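Local coordinates for CRISPR/cas2 protein (Pyrococcus horikoshii OT3, PDB 6K2E) that probably takes part in CRISPR adaptation, as a dimeric Cas2 protein of ferredoxin-like fold that may bind nucleic acid, at residues A[27-30]-A[36-39]; A[6-11]-A[22-27]. All blocks are in the same frame, centred on the assembly; numbering follows the deposited sequence.

Contact 1. Residues A[27-30]-A[36-39]; sequences YLFW and FEGE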
ATOM      1  N   TYR A  27       6.278   7.264 -13.670  1.00 30.80           N
ATOM      2  CA  TYR A  27       7.437   6.682 -12.996  1.00 26.80           C
ATOM      3  C   TYR A  27       7.268   5.213 -12.669  1.00 24.82           C
ATOM      4  O   TYR A  27       8.275   4.507 -12.595  1.00 31.06           O
ATOM      5  CB  TYR A  27       7.749   7.411 -11.684  1.00 25.93           C
ATOM      6  CG  TYR A  27       8.128   8.859 -11.814  1.00 27.92           C
ATOM      7  CD1 TYR A  27       7.145   9.829 -11.944  1.00 30.13           C
ATOM      8  CD2 TYR A  27       9.464   9.265 -11.799  1.00 31.46           C
ATOM      9  CE1 TYR A  27       7.460  11.156 -12.061  1.00 28.98           C
ATOM     10  CE2 TYR A  27       9.797  10.609 -11.920  1.00 32.09           C
ATOM     11  CZ  TYR A  27       8.775  11.545 -12.053  1.00 32.70           C
ATOM     12  OH  TYR A  27       9.018  12.888 -12.175  1.00 37.18           O
ATOM     13  N   LEU A  28       6.047   4.732 -12.423  1.00 25.09           N
ATOM     14  CA  LEU A  28       5.873   3.448 -11.749  1.00 26.01           C
ATOM     15  C   LEU A  28       4.877   2.567 -12.485  1.00 24.82           C
ATOM     16  O   LEU A  28       4.135   3.011 -13.359  1.00 31.30           O
ATOM     17  CB  LEU A  28       5.422   3.651 -10.290  1.00 24.57           C
ATOM     18  CG  LEU A  28       6.479   4.299  -9.381  1.00 27.03           C
ATOM     19  CD1 LEU A  28       5.925   4.754  -8.037  1.00 23.58           C
ATOM     20  CD2 LEU A  28       7.625   3.332  -9.201  1.00 22.85           C
ATOM     21  N   PHE A  29       4.828   1.316 -12.054  1.00 25.92           N
ATOM     22  CA  PHE A  29       3.951   0.300 -12.620  1.00 29.58           C
ATOM     23  C   PHE A  29       2.641   0.338 -11.858  1.00 29.31           C
ATOM     24  O   PHE A  29       2.621   0.239 -10.630  1.00 32.70           O
ATOM     25  CB  PHE A  29       4.633  -1.078 -12.538  1.00 27.99           C
ATOM     26  CG  PHE A  29       3.699  -2.271 -12.648  1.00 45.60           C
ATOM     27  CD1 PHE A  29       3.293  -2.974 -11.492  1.00 42.71           C
ATOM     28  CD2 PHE A  29       3.281  -2.746 -13.899  1.00 49.11           C
ATOM     29  CE1 PHE A  29       2.449  -4.095 -11.582  1.00 43.06           C
ATOM     30  CE2 PHE A  29       2.434  -3.875 -13.999  1.00 50.82           C
ATOM     31  CZ  PHE A  29       2.018  -4.544 -12.842  1.00 50.72           C
ATOM     32  N   TRP A  30       1.553   0.504 -12.579  1.00 33.12           N
ATOM     33  CA  TRP A  30       0.232   0.468 -11.967  1.00 28.75           C
ATOM     34  C   TRP A  30      -0.127  -0.958 -11.580  1.00 30.51           C
ATOM     35  O   TRP A  30      -0.301  -1.820 -12.451  1.00 34.41           O
ATOM     36  CB  TRP A  30      -0.786   1.044 -12.936  1.00 31.14           C
ATOM     37  CG  TRP A  30      -2.097   1.202 -12.356  1.00 29.52           C
ATOM     38  CD1 TRP A  30      -2.394   1.366 -11.042  1.00 29.45           C
ATOM     39  CD2 TRP A  30      -3.318   1.217 -13.055  1.00 37.98           C
ATOM     40  NE1 TRP A  30      -3.732   1.485 -10.869  1.00 27.22           N
ATOM     41  CE2 TRP A  30      -4.332   1.399 -12.097  1.00 40.83           C
ATOM     42  CE3 TRP A  30      -3.668   1.103 -14.407  1.00 41.41           C
ATOM     43  CZ2 TRP A  30      -5.670   1.471 -12.448  1.00 43.62           C
ATOM     44  CZ3 TRP A  30      -5.017   1.173 -14.752  1.00 35.81           C
ATOM     45  CH2 TRP A  30      -5.992   1.355 -13.779  1.00 38.79           C
ATOM     46  N   PHE A  36       0.713   1.861  -6.778  1.00 21.43           N
ATOM     47  CA  PHE A  36       1.758   1.829  -7.790  1.00 22.42           C
ATOM     48  C   PHE A  36       3.042   1.266  -7.191  1.00 22.76           C
ATOM     49  O   PHE A  36       3.338   1.475  -6.009  1.00 24.92           O
ATOM     50  CB  PHE A  36       2.039   3.223  -8.331  1.00 24.41           C
ATOM     51  CG  PHE A  36       1.013   3.726  -9.298  1.00 27.37           C
ATOM     52  CD1 PHE A  36      -0.184   4.270  -8.849  1.00 27.03           C
ATOM     53  CD2 PHE A  36       1.258   3.681 -10.663  1.00 27.77           C
ATOM     54  CE1 PHE A  36      -1.128   4.742  -9.759  1.00 30.33           C
ATOM     55  CE2 PHE A  36       0.324   4.144 -11.568  1.00 28.00           C
ATOM     56  CZ  PHE A  36      -0.862   4.668 -11.124  1.00 26.67           C
ATOM     57  N   GLU A  37       3.847   0.605  -8.014  1.00 22.57           N
ATOM     58  CA  GLU A  37       5.112   0.100  -7.496  1.00 23.47           C
ATOM     59  C   GLU A  37       6.153   0.042  -8.603  1.00 22.40           C
ATOM     60  O   GLU A  37       5.834   0.153  -9.787  1.00 21.20           O
ATOM     61  CB  GLU A  37       4.945  -1.276  -6.832  1.00 24.00           C
ATOM     62  CG  GLU A  37       4.230  -2.302  -7.679  1.00 24.09           C
ATOM     63  CD  GLU A  37       4.018  -3.617  -6.959  1.00 24.52           C
ATOM     64  OE1 GLU A  37       5.003  -4.204  -6.470  1.00 26.35           O
ATOM     65  OE2 GLU A  37       2.865  -4.077  -6.904  1.00 25.16           O
ATOM     66  N   GLY A  38       7.404  -0.095  -8.198  1.00 21.89           N
ATOM     67  CA  GLY A  38       8.488  -0.278  -9.144  1.00 22.19           C
ATOM     68  C   GLY A  38       9.802   0.279  -8.631  1.00 24.25           C
ATOM     69  O   GLY A  38       9.880   0.918  -7.585  1.00 24.58           O
ATOM     70  N   GLU A  39      10.837   0.055  -9.436  1.00 25.24           N
ATOM     71  CA  GLU A  39      12.169   0.553  -9.139  1.00 25.37           C
ATOM     72  C   GLU A  39      12.287   2.029  -9.488  1.00 25.98           C
ATOM     73  O   GLU A  39      11.776   2.493 -10.509  1.00 28.43           O
ATOM     74  CB  GLU A  39      13.202  -0.210  -9.952  1.00 33.95           C
ATOM     75  CG  GLU A  39      13.798  -1.436  -9.327  1.00 42.14           C
ATOM     76  CD  GLU A  39      15.015  -1.863 -10.105  1.00 50.52           C
ATOM     77  OE1 GLU A  39      14.995  -2.954 -10.713  1.00 42.94           O
ATOM     78  OE2 GLU A  39      15.976  -1.061 -10.140  1.00 51.21           O
TER
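F29 and E37 face each other as the hydrogen-bonded pair of an antiparallel hairpin formed by strands 29-32 and 35-41, and their backbones bond in both directions. F29 N gives its hydrogen to E37 O at 2.7 Å; the return bond from E37 N to F29 O, 2.9 Å, is fairly straight (165°). W30 and F36 follow as a non-hydrogen-bonded pair, where the CA of F36 sends a C-H toward F29 O.

Aromatic contact belongs to this second pair. W30 carries its CG anti to the backbone N (chi1 -173°), which brings its five-membered ring over one face of F36 as an offset stack, centroids 4.6 Å apart and planes at 22°. W30 CD1 lies over that face, offset toward the rim, 3.6 Å from F36 CZ, and W30 CB is 3.6 Å from F36 CE2, while L28 O meets the F36 ring at its edge. H21 sets its ring edge-to-face with both aromatics. A serine in place of F36 would probably leave the W30 indole without its stacking partner and open a gap beneath helix 17-27.

Aliphatic packing continues through L28, whose CB sits 3.9 Å from F36 CB and whose CD2 comes within 3.6 Å of G38 N. A CB on G38 would point toward the same methyl, and with these backbone angles it would also press on the carbonyl O of E37.

On the sheet's other face, F29 CD1 meets E37 CG at the ring edge, 4.0 Å away. E37 OE2 forms a salt bridge with R31 and a hydrogen bond with Y65 OH of the second subunit; OE1 is hydrogen-bonded to Y5 OH. L28, W30 and F36 thus lie on the helix side, whereas F29 shares the other face with a carboxylate, probably ionised beside R31, that helps join the subunits.

Contact 2. Residues A[6-11]-A[22-27]; sequences VIVVYD and KLLKTY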
ATOM      1  N   VAL A   6       9.889   1.029  -4.528  1.00 23.52           N
ATOM      2  CA  VAL A   6       8.856   1.770  -3.807  1.00 25.42           C
ATOM      3  C   VAL A   6       7.484   1.148  -4.027  1.00 23.31           C
ATOM      4  O   VAL A   6       7.211   0.554  -5.071  1.00 23.19           O
ATOM      5  CB  VAL A   6       8.810   3.271  -4.177  1.00 22.76           C
ATOM      6  CG1 VAL A   6       9.999   4.001  -3.590  1.00 20.13           C
ATOM      7  CG2 VAL A   6       8.746   3.455  -5.662  1.00 28.16           C
ATOM      8  N   ILE A   7       6.617   1.285  -3.018  1.00 22.18           N
ATOM      9  CA  ILE A   7       5.189   0.977  -3.117  1.00 21.25           C
ATOM     10  C   ILE A   7       4.447   2.231  -2.696  1.00 18.74           C
ATOM     11  O   ILE A   7       4.698   2.763  -1.610  1.00 21.14           O
ATOM     12  CB  ILE A   7       4.753  -0.204  -2.229  1.00 21.35           C
ATOM     13  CG1 ILE A   7       5.465  -1.490  -2.587  1.00 20.58           C
ATOM     14  CG2 ILE A   7       3.255  -0.460  -2.361  1.00 17.55           C
ATOM     15  CD1 ILE A   7       5.152  -2.594  -1.583  1.00 22.69           C
ATOM     16  N   VAL A   8       3.590   2.739  -3.574  1.00 18.02           N
ATOM     17  CA  VAL A   8       2.899   4.016  -3.389  1.00 18.62           C
ATOM     18  C   VAL A   8       1.402   3.763  -3.291  1.00 18.94           C
ATOM     19  O   VAL A   8       0.808   3.165  -4.196  1.00 16.32           O
ATOM     20  CB  VAL A   8       3.210   5.012  -4.516  1.00 21.10           C
ATOM     21  CG1 VAL A   8       2.254   6.172  -4.481  1.00 17.71           C
ATOM     22  CG2 VAL A   8       4.641   5.504  -4.390  1.00 23.36           C
ATOM     23  N   VAL A   9       0.799   4.188  -2.184  1.00 17.71           N
ATOM     24  CA  VAL A   9      -0.650   4.170  -2.011  1.00 18.10           C
ATOM     25  C   VAL A   9      -1.105   5.606  -1.826  1.00 18.61           C
ATOM     26  O   VAL A   9      -0.638   6.285  -0.902  1.00 18.75           O
ATOM     27  CB  VAL A   9      -1.079   3.310  -0.811  1.00 15.19           C
ATOM     28  CG1 VAL A   9      -2.524   2.988  -0.914  1.00 13.14           C
ATOM     29  CG2 VAL A   9      -0.249   2.029  -0.712  1.00 14.64           C
ATOM     30  N   TYR A  10      -1.993   6.084  -2.704  1.00 15.45           N
ATOM     31  CA  TYR A  10      -2.495   7.450  -2.568  1.00 19.97           C
ATOM     32  C   TYR A  10      -3.947   7.474  -2.128  1.00 20.47           C
ATOM     33  O   TYR A  10      -4.720   6.552  -2.377  1.00 23.16           O
ATOM     34  CB  TYR A  10      -2.361   8.294  -3.848  1.00 20.31           C
ATOM     35  CG  TYR A  10      -3.217   7.882  -5.023  1.00 18.77           C
ATOM     36  CD1 TYR A  10      -4.444   8.476  -5.271  1.00 22.34           C
ATOM     37  CD2 TYR A  10      -2.771   6.928  -5.905  1.00 20.02           C
ATOM     38  CE1 TYR A  10      -5.210   8.089  -6.360  1.00 25.39           C
ATOM     39  CE2 TYR A  10      -3.505   6.561  -6.981  1.00 21.12           C
ATOM     40  CZ  TYR A  10      -4.723   7.127  -7.210  1.00 23.04           C
ATOM     41  OH  TYR A  10      -5.444   6.720  -8.311  1.00 32.93           O
ATOM     42  N   ASP A  11      -4.290   8.542  -1.448  1.00 20.12           N
ATOM     43  CA  ASP A  11      -5.653   8.813  -1.036  1.00 17.27           C
ATOM     44  C   ASP A  11      -5.836  10.319  -1.215  1.00 21.45           C
ATOM     45  O   ASP A  11      -5.350  11.110  -0.404  1.00 21.77           O
ATOM     46  CB  ASP A  11      -5.885   8.347   0.379  1.00 21.74           C
ATOM     47  CG  ASP A  11      -7.285   8.582   0.828  1.00 30.51           C
ATOM     48  OD1 ASP A  11      -8.175   7.847   0.351  1.00 28.58           O
ATOM     49  OD2 ASP A  11      -7.489   9.510   1.647  1.00 34.30           O
ATOM     50  N   LYS A  22      -1.895   9.965 -13.276  1.00 30.78           N
ATOM     51  CA  LYS A  22      -1.092  10.133 -14.490  1.00 27.95           C
ATOM     52  C   LYS A  22       0.371  10.372 -14.145  1.00 26.78           C
ATOM     53  O   LYS A  22       1.270   9.817 -14.795  1.00 27.72           O
ATOM     54  CB  LYS A  22      -1.632  11.294 -15.337  1.00 26.28           C
ATOM     55  CG  LYS A  22      -2.862  10.947 -16.172  1.00 33.41           C
ATOM     56  CD  LYS A  22      -3.165  12.014 -17.220  1.00 42.72           C
ATOM     57  CE  LYS A  22      -4.428  11.670 -18.026  1.00 51.45           C
ATOM     58  NZ  LYS A  22      -4.511  10.223 -18.397  1.00 55.24           N
ATOM     59  N   LEU A  23       0.610  11.130 -13.070  1.00 25.32           N
ATOM     60  CA  LEU A  23       1.961  11.394 -12.600  1.00 25.56           C
ATOM     61  C   LEU A  23       2.640  10.117 -12.114  1.00 30.75           C
ATOM     62  O   LEU A  23       3.799   9.854 -12.486  1.00 32.98           O
ATOM     63  CB  LEU A  23       1.911  12.442 -11.492  1.00 23.75           C
ATOM     64  CG  LEU A  23       3.215  12.718 -10.764  1.00 32.42           C
ATOM     65  CD1 LEU A  23       4.264  13.258 -11.733  1.00 28.44           C
ATOM     66  CD2 LEU A  23       3.006  13.654  -9.566  1.00 26.73           C
ATOM     67  N   LEU A  24       1.908   9.276 -11.352  1.00 30.62           N
ATOM     68  CA  LEU A  24       2.483   8.018 -10.892  1.00 27.44           C
ATOM     69  C   LEU A  24       2.686   7.009 -12.020  1.00 28.14           C
ATOM     70  O   LEU A  24       3.532   6.121 -11.875  1.00 28.66           O
ATOM     71  CB  LEU A  24       1.614   7.407  -9.807  1.00 25.27           C
ATOM     72  CG  LEU A  24       1.690   8.063  -8.432  1.00 24.93           C
ATOM     73  CD1 LEU A  24       0.535   7.642  -7.514  1.00 19.71           C
ATOM     74  CD2 LEU A  24       3.032   7.772  -7.790  1.00 24.94           C
ATOM     75  N   LYS A  25       1.949   7.123 -13.140  1.00 28.34           N
ATOM     76  CA  LYS A  25       2.140   6.179 -14.245  1.00 31.69           C
ATOM     77  C   LYS A  25       3.369   6.515 -15.093  1.00 31.58           C
ATOM     78  O   LYS A  25       3.926   5.628 -15.745  1.00 31.71           O
ATOM     79  CB  LYS A  25       0.874   6.105 -15.120  1.00 31.61           C
ATOM     80  CG  LYS A  25       0.862   4.994 -16.243  1.00 43.85           C
ATOM     81  CD  LYS A  25      -0.163   3.825 -16.021  1.00 41.71           C
ATOM     82  CE  LYS A  25       0.240   2.514 -16.784  1.00 44.59           C
ATOM     83  NZ  LYS A  25       1.055   1.486 -16.004  1.00 41.14           N
ATOM     84  N   THR A  26       3.826   7.769 -15.067  1.00 28.00           N
ATOM     85  CA  THR A  26       5.105   8.112 -15.683  1.00 26.13           C
ATOM     86  C   THR A  26       6.279   7.388 -15.010  1.00 31.17           C
ATOM     87  O   THR A  26       7.207   6.959 -15.702  1.00 32.47           O
ATOM     88  CB  THR A  26       5.305   9.642 -15.738  1.00 28.96           C
ATOM     89  OG1 THR A  26       5.169  10.220 -14.444  1.00 38.16           O
ATOM     90  CG2 THR A  26       4.255  10.224 -16.630  1.00 21.94           C
ATOM     91  N   TYR A  27       6.278   7.264 -13.670  1.00 30.80           N
ATOM     92  CA  TYR A  27       7.437   6.682 -12.996  1.00 26.80           C
ATOM     93  C   TYR A  27       7.268   5.213 -12.669  1.00 24.82           C
ATOM     94  O   TYR A  27       8.275   4.507 -12.595  1.00 31.06           O
ATOM     95  CB  TYR A  27       7.749   7.411 -11.684  1.00 25.93           C
ATOM     96  CG  TYR A  27       8.128   8.859 -11.814  1.00 27.92           C
ATOM     97  CD1 TYR A  27       7.145   9.829 -11.944  1.00 30.13           C
ATOM     98  CD2 TYR A  27       9.464   9.265 -11.799  1.00 31.46           C
ATOM     99  CE1 TYR A  27       7.460  11.156 -12.061  1.00 28.98           C
ATOM    100  CE2 TYR A  27       9.797  10.609 -11.920  1.00 32.09           C
ATOM    101  CZ  TYR A  27       8.775  11.545 -12.053  1.00 32.70           C
ATOM    102  OH  TYR A  27       9.018  12.888 -12.175  1.00 37.18           O
TER
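L24 sets its CG beside the backbone N, anti to the carbonyl carbon (chi1 -75°), and the extended chi2 (165°) then presents both methyls of this helix 17-27 residue to strand 3-11, where two side chains receive them. For Y10, CG lies between the backbone N and the carbonyl carbon (chi1 67°), which brings the CD2 corner of its ring within reach of the leucine. In V8 the touching branch is CG1.

V8 and L24 meet tip to tip. The single methyl CG1 of V8 fits against the fork of L24, 3.8 Å from its CD2, and it is equally far from L24 CD1. That same CD1 also approaches Y10, stopping 3.7 Å from CD2 of the tyrosine, whose side chain it crosses at a slant. L24 CD1 therefore touches both V8 and Y10, two residues apart on the same face of the strand. The backbones stay well apart, with V8 CA and L24 CA 8.5 Å from each other, and the contact across this gap is wholly apolar: a single leucine spans it without any polar group.

Packing of this kind lays the first helix of a ferredoxin-like fold on its sheet. Y10 additionally touches V20 and H21 of helix 17-27, and L24 rests on F36 of the adjoining strand 35-41. V8 also meets V62 and I64 of strand 61-67, its neighbour in the sheet, while L23 leads from the helix to R51, L52 and I55 of helix 42-55, so that the two helices pack side by side. On the sheet's far face, I7 and V9 pack on Y65 and V9 of the second subunit.

Contacts 1 and 2 lie in the beta-alpha-beta unit (strand 3-11, helix 17-27, strand 29-32) and the strand 35-41 that follows, their centres about 6 Å apart. Y27 is common to both; strand 35-41 is inserted between 29-32 and 3-11. Main-chain bonds join the contacts across the sheet: F36 O lies 2.8 Å from V8 N, and G38 O 3.1 Å from V6 N, probable hydrogen bonds both. F36 CD2 also packs 3.5 Å from L24 O. In contact 2 helix 17-27 packs on the sheet, on the face opposite the I7 and V9 interface; contact 1 includes strand 29-32, outermost within the chain, and its E37 reaches the second subunit.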